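Local coordinates for glycerophosphoryl diester phosphodiesterase (Agrobacterium tumefaciens str. C58, PDB 3KS6), which is a TIM-barrel protein of the glycerophosphoryl diester phosphodiesterase family that carries a bound magnesium ion, at residues 156-161 against 171-176; 190-195 against 207-212; 220-223 against 228-231; 176-181 against 201-206. All coordinates share one frame; numbering follows the deposited sequence. Where two conformers were deposited one is given.

Contact 1: residues 156-161 against 171-176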
loop_
_atom_site.group_PDB
_atom_site.type_symbol
_atom_site.label_atom_id
_atom_site.label_comp_id
_atom_site.label_asym_id
_atom_site.label_seq_id
_atom_site.Cartn_x
_atom_site.Cartn_y
_atom_site.Cartn_z
ATOM N N ARG A 156 -3.842 4.703 10.311
ATOM C CA ARG A 156 -3.245 3.379 10.151
ATOM C C ARG A 156 -4.317 2.375 9.724
ATOM O O ARG A 156 -5.484 2.487 10.151
ATOM C CB ARG A 156 -2.656 2.894 11.479
ATOM C CG ARG A 156 -1.477 3.702 12.021
ATOM C CD ARG A 156 -1.319 3.562 13.557
ATOM N NE ARG A 156 -2.369 4.273 14.322
ATOM C CZ ARG A 156 -3.322 3.698 15.067
ATOM N NH1 ARG A 156 -3.359 2.395 15.252
ATOM N NH2 ARG A 156 -4.239 4.449 15.671
ATOM N N LEU A 157 -3.917 1.385 8.923
ATOM C CA LEU A 157 -4.799 0.268 8.607
ATOM C C LEU A 157 -4.005 -1.043 8.628
ATOM O O LEU A 157 -2.887 -1.104 8.121
ATOM C CB LEU A 157 -5.551 0.453 7.295
ATOM C CG LEU A 157 -4.839 0.227 5.974
ATOM C CD1 LEU A 157 -4.966 -1.195 5.506
ATOM C CD2 LEU A 157 -5.348 1.152 4.872
ATOM N N TRP A 158 -4.640 -2.063 9.203
ATOM C CA TRP A 158 -4.067 -3.396 9.336
ATOM C C TRP A 158 -4.493 -4.239 8.161
ATOM O O TRP A 158 -5.684 -4.425 7.876
ATOM C CB TRP A 158 -4.496 -4.016 10.656
ATOM C CG TRP A 158 -3.875 -5.373 10.901
ATOM C CD1 TRP A 158 -2.661 -5.805 10.504
ATOM C CD2 TRP A 158 -4.482 -6.452 11.620
ATOM N NE1 TRP A 158 -2.469 -7.115 10.905
ATOM C CE2 TRP A 158 -3.587 -7.529 11.586
ATOM C CE3 TRP A 158 -5.700 -6.596 12.295
ATOM C CZ2 TRP A 158 -3.862 -8.749 12.219
ATOM C CZ3 TRP A 158 -5.975 -7.790 12.896
ATOM C CH2 TRP A 158 -5.063 -8.852 12.869
ATOM N N LEU A 159 -3.492 -4.729 7.450
ATOM C CA LEU A 159 -3.680 -5.645 6.332
ATOM C C LEU A 159 -3.773 -7.039 6.879
ATOM O O LEU A 159 -2.828 -7.544 7.538
ATOM C CB LEU A 159 -2.494 -5.544 5.386
ATOM C CG LEU A 159 -2.321 -4.161 4.718
ATOM C CD1 LEU A 159 -0.922 -4.026 4.062
ATOM C CD2 LEU A 159 -3.436 -3.989 3.708
ATOM N N VAL A 160 -4.922 -7.654 6.621
ATOM C CA VAL A 160 -5.271 -8.994 7.158
ATOM C C VAL A 160 -5.231 -10.001 6.007
ATOM O O VAL A 160 -6.094 -9.993 5.094
ATOM C CB VAL A 160 -6.650 -8.937 7.804
ATOM C CG1 VAL A 160 -7.094 -10.340 8.314
ATOM C CG2 VAL A 160 -6.670 -7.902 8.958
ATOM N N SER A 161 -4.218 -10.863 6.016
ATOM C CA SER A 161 -4.023 -11.845 4.959
ATOM C C SER A 161 -5.132 -12.901 4.952
ATOM O O SER A 161 -5.758 -13.151 5.992
ATOM C CB SER A 161 -2.693 -12.558 5.136
ATOM O OG SER A 161 -2.717 -13.287 6.356
ATOM N N GLY A 171 -14.322 -12.855 13.837
ATOM C CA GLY A 171 -14.561 -12.379 15.192
ATOM C C GLY A 171 -13.281 -12.003 15.903
ATOM O O GLY A 171 -13.200 -10.904 16.477
ATOM N N ALA A 172 -12.284 -12.898 15.809
ATOM C CA ALA A 172 -10.969 -12.701 16.456
ATOM C C ALA A 172 -10.130 -11.671 15.719
ATOM O O ALA A 172 -9.302 -10.972 16.355
ATOM C CB ALA A 172 -10.214 -13.992 16.581
ATOM N N VAL A 173 -10.289 -11.575 14.403
ATOM C CA VAL A 173 -9.607 -10.487 13.674
ATOM C C VAL A 173 -10.095 -9.140 14.210
ATOM O O VAL A 173 -9.308 -8.240 14.494
ATOM C CB VAL A 173 -9.797 -10.563 12.151
ATOM C CG1 VAL A 173 -9.401 -9.202 11.461
ATOM C CG2 VAL A 173 -9.009 -11.728 11.554
ATOM N N ILE A 174 -11.410 -9.019 14.403
ATOM C CA ILE A 174 -12.004 -7.800 14.884
ATOM C C ILE A 174 -11.589 -7.528 16.337
ATOM O O ILE A 174 -11.228 -6.390 16.652
ATOM C CB ILE A 174 -13.574 -7.821 14.701
ATOM C CG1 ILE A 174 -13.907 -7.782 13.205
ATOM C CG2 ILE A 174 -14.240 -6.656 15.443
ATOM C CD1 ILE A 174 -15.369 -8.232 12.879
ATOM N N GLU A 175 -11.611 -8.571 17.186
ATOM C CA GLU A 175 -11.132 -8.477 18.582
ATOM C C GLU A 175 -9.742 -7.848 18.631
ATOM O O GLU A 175 -9.455 -6.935 19.419
ATOM C CB GLU A 175 -10.933 -9.883 19.200
ATOM C CG GLU A 175 -12.162 -10.696 19.564
ATOM C CD GLU A 175 -11.839 -12.179 19.871
ATOM O OE1 GLU A 175 -10.635 -12.579 19.963
ATOM O OE2 GLU A 175 -12.820 -12.949 20.013
ATOM N N THR A 176 -8.879 -8.411 17.797
ATOM C CA THR A 176 -7.481 -8.083 17.759
ATOM C C THR A 176 -7.242 -6.650 17.325
ATOM O O THR A 176 -6.469 -5.895 17.950
ATOM C CB THR A 176 -6.732 -9.075 16.841
ATOM O OG1 THR A 176 -6.967 -10.404 17.322
ATOM C CG2 THR A 176 -5.233 -8.769 16.822
#
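Trp158 leaves its strand with CG opposite the backbone N (chi1 -177°), and Val160 places CG1 in the same position (chi1 177°), which carries the indole to Val173 and Thr176 of helix 162-179 and the Val160 methyls to Val173. The pair of elements is the first strand and the helix of a beta-alpha-beta unit in a TIM barrel, with the helix running back along the strand. Their segment axes lie 11.2 Å apart at an angle of 152°. The indole makes its contact through the outer corner of the six-membered ring. Its CZ3 is 3.7 Å from Val173 O, which sits at the ring edge near its plane, and 4.0 Å from Val173 CG1. Trp158 CH2 lies 4.0 Å from the methyl CG2 of Thr176, which approaches the ring obliquely. Val160 and Val173 meet tip to tip, CG2 to CG1 3.9 Å, and the same Val160 CG2 rests over the rim of one indole face. The polar edge of the indole is tied by NE1 to Phe140 O, which limits rotation of the ring, while Ile185 of strand 184-188 packs on both valines and Leu142 on Trp158 and Thr176. Thr176 keeps its hydroxyl for its own helix: OG1 donates to Ala172 O at 2.6 Å, and that oxygen receives Thr176 N from the opposite face of its carbonyl plane at 3.0 Å.

Contact 2: residues 190-195 against 207-212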
loop_
_atom_site.group_PDB
_atom_site.type_symbol
_atom_site.label_atom_id
_atom_site.label_comp_id
_atom_site.label_asym_id
_atom_site.label_seq_id
_atom_site.Cartn_x
_atom_site.Cartn_y
_atom_site.Cartn_z
ATOM N N ASP A 190 -10.821 -11.112 -2.759
ATOM C CA ASP A 190 -11.437 -12.441 -2.914
ATOM C C ASP A 190 -11.957 -13.026 -1.598
ATOM O O ASP A 190 -12.698 -13.989 -1.648
ATOM C CB ASP A 190 -10.489 -13.444 -3.597
ATOM C CG ASP A 190 -10.181 -13.100 -5.061
ATOM O OD1 ASP A 190 -10.936 -12.322 -5.694
ATOM O OD2 ASP A 190 -9.169 -13.640 -5.547
ATOM N N THR A 191 -11.560 -12.459 -0.448
ATOM C CA THR A 191 -12.083 -12.841 0.854
ATOM C C THR A 191 -13.189 -11.922 1.402
ATOM O O THR A 191 -13.762 -12.167 2.460
ATOM C CB THR A 191 -10.954 -12.985 1.893
ATOM O OG1 THR A 191 -10.415 -11.695 2.235
ATOM C CG2 THR A 191 -9.853 -13.927 1.366
ATOM N N ALA A 192 -13.521 -10.869 0.673
ATOM C CA ALA A 192 -14.524 -9.928 1.082
ATOM C C ALA A 192 -15.884 -10.391 0.609
ATOM O O ALA A 192 -16.000 -11.018 -0.445
ATOM C CB ALA A 192 -14.222 -8.527 0.466
ATOM N N ASP A 193 -16.895 -10.008 1.370
ATOM C CA ASP A 193 -18.282 -10.176 1.027
ATOM C C ASP A 193 -19.117 -9.303 1.950
ATOM O O ASP A 193 -18.584 -8.723 2.924
ATOM C CB ASP A 193 -18.671 -11.651 1.071
ATOM C CG ASP A 193 -18.413 -12.297 2.410
ATOM O OD1 ASP A 193 -18.780 -11.719 3.443
ATOM O OD2 ASP A 193 -17.854 -13.416 2.433
ATOM N N ALA A 194 -20.409 -9.191 1.646
ATOM C CA ALA A 194 -21.329 -8.341 2.418
ATOM C C ALA A 194 -21.348 -8.653 3.909
ATOM O O ALA A 194 -21.398 -7.743 4.729
ATOM C CB ALA A 194 -22.781 -8.455 1.848
ATOM N N GLY A 195 -21.365 -9.944 4.254
ATOM C CA GLY A 195 -21.413 -10.342 5.662
ATOM C C GLY A 195 -20.160 -9.910 6.416
ATOM O O GLY A 195 -20.253 -9.476 7.551
ATOM N N PHE A 207 -13.624 -0.583 6.588
ATOM C CA PHE A 207 -13.421 -1.807 5.810
ATOM C C PHE A 207 -13.016 -1.494 4.387
ATOM O O PHE A 207 -13.770 -0.879 3.640
ATOM C CB PHE A 207 -14.720 -2.660 5.779
ATOM C CG PHE A 207 -14.568 -3.993 5.030
ATOM C CD1 PHE A 207 -14.020 -5.117 5.667
ATOM C CD2 PHE A 207 -14.971 -4.116 3.717
ATOM C CE1 PHE A 207 -13.870 -6.316 5.000
ATOM C CE2 PHE A 207 -14.826 -5.333 3.031
ATOM C CZ PHE A 207 -14.257 -6.421 3.667
ATOM N N GLY A 208 -11.853 -1.985 3.990
ATOM C CA GLY A 208 -11.392 -1.872 2.628
ATOM C C GLY A 208 -10.708 -3.129 2.111
ATOM O O GLY A 208 -10.605 -4.135 2.825
ATOM N N CYS A 209 -10.242 -3.068 0.867
ATOM C CA CYS A 209 -9.686 -4.239 0.213
ATOM C C CYS A 209 -8.383 -3.987 -0.522
ATOM O O CYS A 209 -7.924 -2.838 -0.711
ATOM C CB CYS A 209 -10.723 -4.886 -0.737
ATOM S SG CYS A 209 -12.285 -5.271 0.042
ATOM N N TRP A 210 -7.744 -5.083 -0.902
ATOM C CA TRP A 210 -6.527 -5.054 -1.702
ATOM C C TRP A 210 -6.543 -6.239 -2.681
ATOM O O TRP A 210 -7.409 -7.134 -2.609
ATOM C CB TRP A 210 -5.245 -5.017 -0.840
ATOM C CG TRP A 210 -5.211 -5.982 0.297
ATOM C CD1 TRP A 210 -5.715 -5.796 1.515
ATOM C CD2 TRP A 210 -4.612 -7.294 0.295
ATOM N NE1 TRP A 210 -5.499 -6.915 2.302
ATOM C CE2 TRP A 210 -4.805 -7.838 1.571
ATOM C CE3 TRP A 210 -3.910 -8.047 -0.657
ATOM C CZ2 TRP A 210 -4.371 -9.114 1.904
ATOM C CZ3 TRP A 210 -3.465 -9.294 -0.322
ATOM C CH2 TRP A 210 -3.692 -9.823 0.948
ATOM N N ALA A 211 -5.663 -6.157 -3.651
ATOM C CA ALA A 211 -5.492 -7.151 -4.726
ATOM C C ALA A 211 -6.635 -7.176 -5.737
ATOM O O ALA A 211 -6.905 -8.216 -6.324
ATOM C CB ALA A 211 -5.193 -8.591 -4.171
ATOM N N ALA A 212 -7.290 -6.023 -5.942
ATOM C CA ALA A 212 -8.429 -5.910 -6.873
ATOM C C ALA A 212 -7.893 -5.532 -8.243
ATOM O O ALA A 212 -7.904 -4.372 -8.623
ATOM C CB ALA A 212 -9.391 -4.895 -6.397
#
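Ala192 packs against Phe207 and Cys209 in a small, buried, apolar contact on the outer side of the barrel wall, where the chain between strand 184-188 and helix 194-202 passes over strand 206-210. The contact depends on one methyl group. Ala192 CB points at the strand and settles between two side chains that lie two residues apart and project from the same side of it. Ala192 CB lies 3.8 Å from Phe207 CZ and 4.1 Å from Phe207 CE2, at the ring edge and in its plane rather than over a face. Toward Cys209 the same Ala192 CB lies 3.8 Å from SG. Phe207 presents its ring end-on because CG stands opposite the backbone N (chi1 -178°), whereas Cys209 turns SG to the side of its own N (chi1 -54°). Of all the alpha carbons, those of Ala192 and Cys209 are the nearest pair across the segments, 7.5 Å apart, a spacing that a methyl and a thiol can bridge.

Val187 of the neighbouring strand backs both Ala192 and Phe207, and Leu196, Met197 and Val200 of helix 194-202 also pack on the phenyl ring. The connection itself is held by polar bonds: Ala192 O accepts from Lys220 NZ, and Asp193, the N-cap of helix 194-202, uses OD1 to bind Leu196 N. The connection that runs from strand 184-188 into helix 194-202 and packs by one methyl on the next parallel strand is part of a beta-alpha-beta crossover of the TIM barrel.

Contact 3: residues 220-223 against 228-231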
loop_
_atom_site.group_PDB
_atom_site.type_symbol
_atom_site.label_atom_id
_atom_site.label_comp_id
_atom_site.label_asym_id
_atom_site.label_seq_id
_atom_site.Cartn_x
_atom_site.Cartn_y
_atom_site.Cartn_z
ATOM N N LYS A 220 -16.663 -5.777 -7.862
ATOM C CA LYS A 220 -17.127 -6.295 -6.584
ATOM C C LYS A 220 -16.865 -5.262 -5.479
ATOM O O LYS A 220 -17.729 -4.992 -4.646
ATOM C CB LYS A 220 -16.431 -7.607 -6.265
ATOM C CG LYS A 220 -16.667 -8.146 -4.889
ATOM C CD LYS A 220 -15.871 -9.436 -4.729
ATOM C CE LYS A 220 -16.017 -9.990 -3.347
ATOM N NZ LYS A 220 -15.256 -11.278 -3.229
ATOM N N ALA A 221 -15.664 -4.702 -5.474
ATOM C CA ALA A 221 -15.263 -3.659 -4.509
ATOM C C ALA A 221 -16.216 -2.443 -4.569
ATOM O O ALA A 221 -16.700 -1.937 -3.535
ATOM C CB ALA A 221 -13.767 -3.241 -4.787
ATOM N N LEU A 222 -16.505 -1.986 -5.792
ATOM C CA LEU A 222 -17.435 -0.870 -6.005
ATOM C C LEU A 222 -18.860 -1.209 -5.584
ATOM O O LEU A 222 -19.492 -0.411 -4.909
ATOM C CB LEU A 222 -17.371 -0.366 -7.453
ATOM C CG LEU A 222 -16.041 0.206 -7.962
ATOM C CD1 LEU A 222 -16.010 0.311 -9.518
ATOM C CD2 LEU A 222 -15.729 1.594 -7.287
ATOM N N ASP A 223 -19.338 -2.398 -5.947
ATOM C CA ASP A 223 -20.657 -2.902 -5.543
ATOM C C ASP A 223 -20.773 -3.040 -4.053
ATOM O O ASP A 223 -21.798 -2.729 -3.495
ATOM C CB ASP A 223 -20.967 -4.278 -6.172
ATOM C CG ASP A 223 -21.333 -4.190 -7.653
ATOM O OD1 ASP A 223 -21.557 -3.061 -8.150
ATOM O OD2 ASP A 223 -21.375 -5.261 -8.294
ATOM N N VAL A 228 -11.907 1.690 0.395
ATOM C CA VAL A 228 -10.797 1.887 -0.508
ATOM C C VAL A 228 -10.379 0.509 -0.976
ATOM O O VAL A 228 -10.640 -0.490 -0.256
ATOM C CB VAL A 228 -9.609 2.548 0.212
ATOM C CG1 VAL A 228 -9.147 1.699 1.424
ATOM C CG2 VAL A 228 -8.419 2.835 -0.769
ATOM N N PHE A 229 -9.777 0.463 -2.167
ATOM C CA PHE A 229 -9.086 -0.749 -2.643
ATOM C C PHE A 229 -7.832 -0.386 -3.368
ATOM O O PHE A 229 -7.760 0.678 -3.998
ATOM C CB PHE A 229 -9.978 -1.648 -3.509
ATOM C CG PHE A 229 -10.463 -1.010 -4.795
ATOM C CD1 PHE A 229 -9.741 -1.169 -5.947
ATOM C CD2 PHE A 229 -11.679 -0.330 -4.851
ATOM C CE1 PHE A 229 -10.154 -0.557 -7.174
ATOM C CE2 PHE A 229 -12.140 0.241 -6.061
ATOM C CZ PHE A 229 -11.378 0.118 -7.216
ATOM N N THR A 230 -6.803 -1.230 -3.239
ATOM C CA THR A 230 -5.609 -1.113 -4.067
ATOM C C THR A 230 -5.780 -1.960 -5.335
ATOM O O THR A 230 -6.444 -2.996 -5.341
ATOM C CB THR A 230 -4.351 -1.534 -3.370
ATOM O OG1 THR A 230 -4.465 -2.910 -2.966
ATOM C CG2 THR A 230 -4.054 -0.568 -2.150
ATOM N N THR A 231 -5.207 -1.464 -6.432
ATOM C CA THR A 231 -5.310 -2.120 -7.747
ATOM C C THR A 231 -4.072 -1.941 -8.591
ATOM O O THR A 231 -3.470 -0.868 -8.650
ATOM C CB THR A 231 -6.546 -1.606 -8.574
ATOM O OG1 THR A 231 -6.661 -2.284 -9.856
ATOM C CG2 THR A 231 -6.480 -0.079 -8.781
#
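Ala221 CB lies 3.6 Å from Phe229 CD2, the nearest approach between helix 215-224 and strand 228-231. The methyl carbon comes at the ring obliquely, and it is also 4.0 Å from both CG and CE2 of Phe229, bearing on one side of the phenyl group from its root to its middle. Leu222 reaches the ring farther out: its CD2 stands at the ring edge near the plane, 4.0 Å from Phe229 CE2. Although the Leu222 CB does not aim at the strand, CG turned opposite the carbonyl carbon (chi1 -62°) carries the branch to the phenylalanine. Phe229 adopts the crowded rotamer, CG between the backbone N and carbonyl carbon (chi1 62°), which brings the CD2-CE2 edge of the ring to Ala221 and Leu222.

The next shell confines this ring further. Ile5 of strand 4-8, Thr3, Ala212 and Ala237 of helix 234-249 all touch Phe229, and Ile189 packs on Ala221. Behind them the backbone of Phe229 bonds to Arg4 and Ala6, where the last strand pairs with the first and closes the barrel, while Asp223 OD1 binds His244 NE2 and so links helix 215-224 to helix 234-249. Within the strand, Val228 and Thr230 touch Arg103 of strand 101-106.

All three residues that meet are buried, and every group that touches is a hydrocarbon. The direct contact of these two segments therefore rests on dispersion and exclusion of water, while direction comes from the backbone bonds of the strand.

Contact 4: residues 176-181 against 201-206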
loop_
_atom_site.group_PDB
_atom_site.type_symbol
_atom_site.label_atom_id
_atom_site.label_comp_id
_atom_site.label_asym_id
_atom_site.label_seq_id
_atom_site.Cartn_x
_atom_site.Cartn_y
_atom_site.Cartn_z
ATOM N N THR A 176 -8.879 -8.411 17.797
ATOM C CA THR A 176 -7.481 -8.083 17.759
ATOM C C THR A 176 -7.242 -6.650 17.325
ATOM O O THR A 176 -6.469 -5.895 17.950
ATOM C CB THR A 176 -6.732 -9.075 16.841
ATOM O OG1 THR A 176 -6.967 -10.404 17.322
ATOM C CG2 THR A 176 -5.233 -8.769 16.822
ATOM N N ALA A 177 -7.936 -6.237 16.279
ATOM C CA ALA A 177 -7.842 -4.857 15.837
ATOM C C ALA A 177 -8.259 -3.895 16.962
ATOM O O ALA A 177 -7.568 -2.928 17.235
ATOM C CB ALA A 177 -8.706 -4.630 14.571
ATOM N N ILE A 178 -9.366 -4.175 17.632
ATOM C CA ILE A 178 -9.851 -3.322 18.694
ATOM C C ILE A 178 -8.841 -3.240 19.846
ATOM O O ILE A 178 -8.561 -2.138 20.348
ATOM C CB ILE A 178 -11.250 -3.784 19.187
ATOM C CG1 ILE A 178 -12.286 -3.498 18.073
ATOM C CG2 ILE A 178 -11.642 -3.058 20.488
ATOM C CD1 ILE A 178 -13.627 -4.186 18.324
ATOM N N ALA A 179 -8.287 -4.390 20.228
ATOM C CA ALA A 179 -7.327 -4.499 21.334
ATOM C C ALA A 179 -6.072 -3.683 21.041
ATOM O O ALA A 179 -5.399 -3.171 21.963
ATOM C CB ALA A 179 -6.962 -5.921 21.566
ATOM N N HIS A 180 -5.766 -3.556 19.763
ATOM C CA HIS A 180 -4.599 -2.790 19.311
ATOM C C HIS A 180 -4.885 -1.356 18.815
ATOM O O HIS A 180 -4.001 -0.696 18.210
ATOM C CB HIS A 180 -3.944 -3.592 18.230
ATOM C CG HIS A 180 -3.172 -4.758 18.762
ATOM N ND1 HIS A 180 -1.799 -4.718 18.912
ATOM C CD2 HIS A 180 -3.572 -5.960 19.232
ATOM C CE1 HIS A 180 -1.385 -5.869 19.412
ATOM N NE2 HIS A 180 -2.441 -6.639 19.622
ATOM N N SER A 181 -6.071 -0.869 19.115
ATOM C CA SER A 181 -6.484 0.489 18.718
ATOM C C SER A 181 -6.335 0.742 17.223
ATOM O O SER A 181 -5.944 1.845 16.813
ATOM C CB SER A 181 -5.722 1.575 19.496
ATOM O OG SER A 181 -5.920 1.426 20.881
ATOM N N GLN A 201 -17.864 -3.430 10.073
ATOM C CA GLN A 201 -18.439 -2.103 10.332
ATOM C C GLN A 201 -19.293 -2.007 11.589
ATOM O O GLN A 201 -19.317 -0.970 12.246
ATOM C CB GLN A 201 -19.181 -1.626 9.075
ATOM C CG GLN A 201 -18.233 -1.374 7.947
ATOM C CD GLN A 201 -18.904 -0.800 6.738
ATOM O OE1 GLN A 201 -20.123 -0.906 6.571
ATOM N NE2 GLN A 201 -18.109 -0.218 5.864
ATOM N N ALA A 202 -19.961 -3.101 11.952
ATOM C CA ALA A 202 -20.795 -3.154 13.151
ATOM C C ALA A 202 -19.928 -3.026 14.404
ATOM O O ALA A 202 -20.401 -2.551 15.433
ATOM C CB ALA A 202 -21.604 -4.459 13.208
ATOM N N ALA A 203 -18.648 -3.403 14.286
ATOM C CA ALA A 203 -17.663 -3.248 15.365
ATOM C C ALA A 203 -17.000 -1.861 15.404
ATOM O O ALA A 203 -16.102 -1.582 16.242
ATOM C CB ALA A 203 -16.578 -4.380 15.236
ATOM N N GLY A 204 -17.424 -0.980 14.517
ATOM C CA GLY A 204 -16.889 0.365 14.480
ATOM C C GLY A 204 -15.669 0.578 13.606
ATOM O O GLY A 204 -15.136 1.699 13.560
ATOM N N LEU A 205 -15.255 -0.463 12.877
ATOM C CA LEU A 205 -14.053 -0.435 12.073
ATOM C C LEU A 205 -14.329 -0.103 10.638
ATOM O O LEU A 205 -15.382 -0.492 10.102
ATOM C CB LEU A 205 -13.391 -1.821 12.102
ATOM C CG LEU A 205 -12.941 -2.421 13.441
ATOM C CD1 LEU A 205 -12.438 -3.824 13.192
ATOM C CD2 LEU A 205 -11.895 -1.546 14.133
ATOM N N ASP A 206 -13.399 0.589 9.986
ATOM C CA ASP A 206 -13.547 0.834 8.554
ATOM C C ASP A 206 -13.103 -0.418 7.797
ATOM O O ASP A 206 -12.311 -1.210 8.294
ATOM C CB ASP A 206 -12.714 2.018 8.064
ATOM C CG ASP A 206 -13.322 3.371 8.412
ATOM O OD1 ASP A 206 -14.501 3.423 8.783
ATOM O OD2 ASP A 206 -12.595 4.379 8.313
#
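Ile178 extends from the last turn of helix 162-179 toward Ala203 and Leu205, which follow helix 194-202. From its CB the branches part: CG2 stands opposite the backbone N, while CG1 stands opposite the carbonyl carbon (chi1 -69°) and heads across the gap. Ile178 CG1 comes within 4.4 Å of Leu205 CD2. The tip, CD1, goes one bond farther and rests against Ala203, 4.2 Å from its O and 4.3 Å from its CB. The preceding residue adds a second point of contact: Ala177 CB lies 4.1 Å from Leu205 CD1, so the two methyls of the leucine are divided between Ala177 and Ile178.

The contact is graded in burial. Ala177 and Leu205 are enclosed, whereas Ile178 is exposed, and its long branch lies loosely alongside the leucine. Ile174, one turn earlier in helix 162-179, touches both Ala203 and Leu205 and continues the apolar strip.

Both partners are shaped by helix ends. Gly204, with phi of 90°, closes helix 194-202 in a Schellman motif, and its N bonds to Gln201 O at 3.0 Å; the turn then delivers Leu205 inward, just ahead of strand 206-210. Ser181 plays the corresponding C-prime part for helix 162-179, its N reaching Ile178 O at 3.1 Å and Ile182 N reaching Ala177 O. Two successive outer helices that end in Schellman motifs, the last turn of one joined by aliphatic side chains to the residues just past the end of the other, form part of the helical layer of this TIM barrel.

How the contacts relate
Along the chain, contacts 1 and 4 follow each other on helix 162-179 and share Thr176; their centres are about 7 Å apart. Contact 2 interlocks with contact 4, since their segments alternate and both use helix 194-202, yet their centres lie about 16 Å apart, toward opposite ends of that helix. Contact 3 comes last, its centre about 7 Å from that of contact 2, because strands 206-210 and 228-231 lie side by side and Cys209 bonds to Val228 and Thr230. Contacts 1 and 3 set a helix, and contact 2 the loop leading into one, against the same barrel sheet, whereas contact 4 joins neighbouring parts of the helical layer; the touching neighbours link strands and outer helices along one side of the barrel.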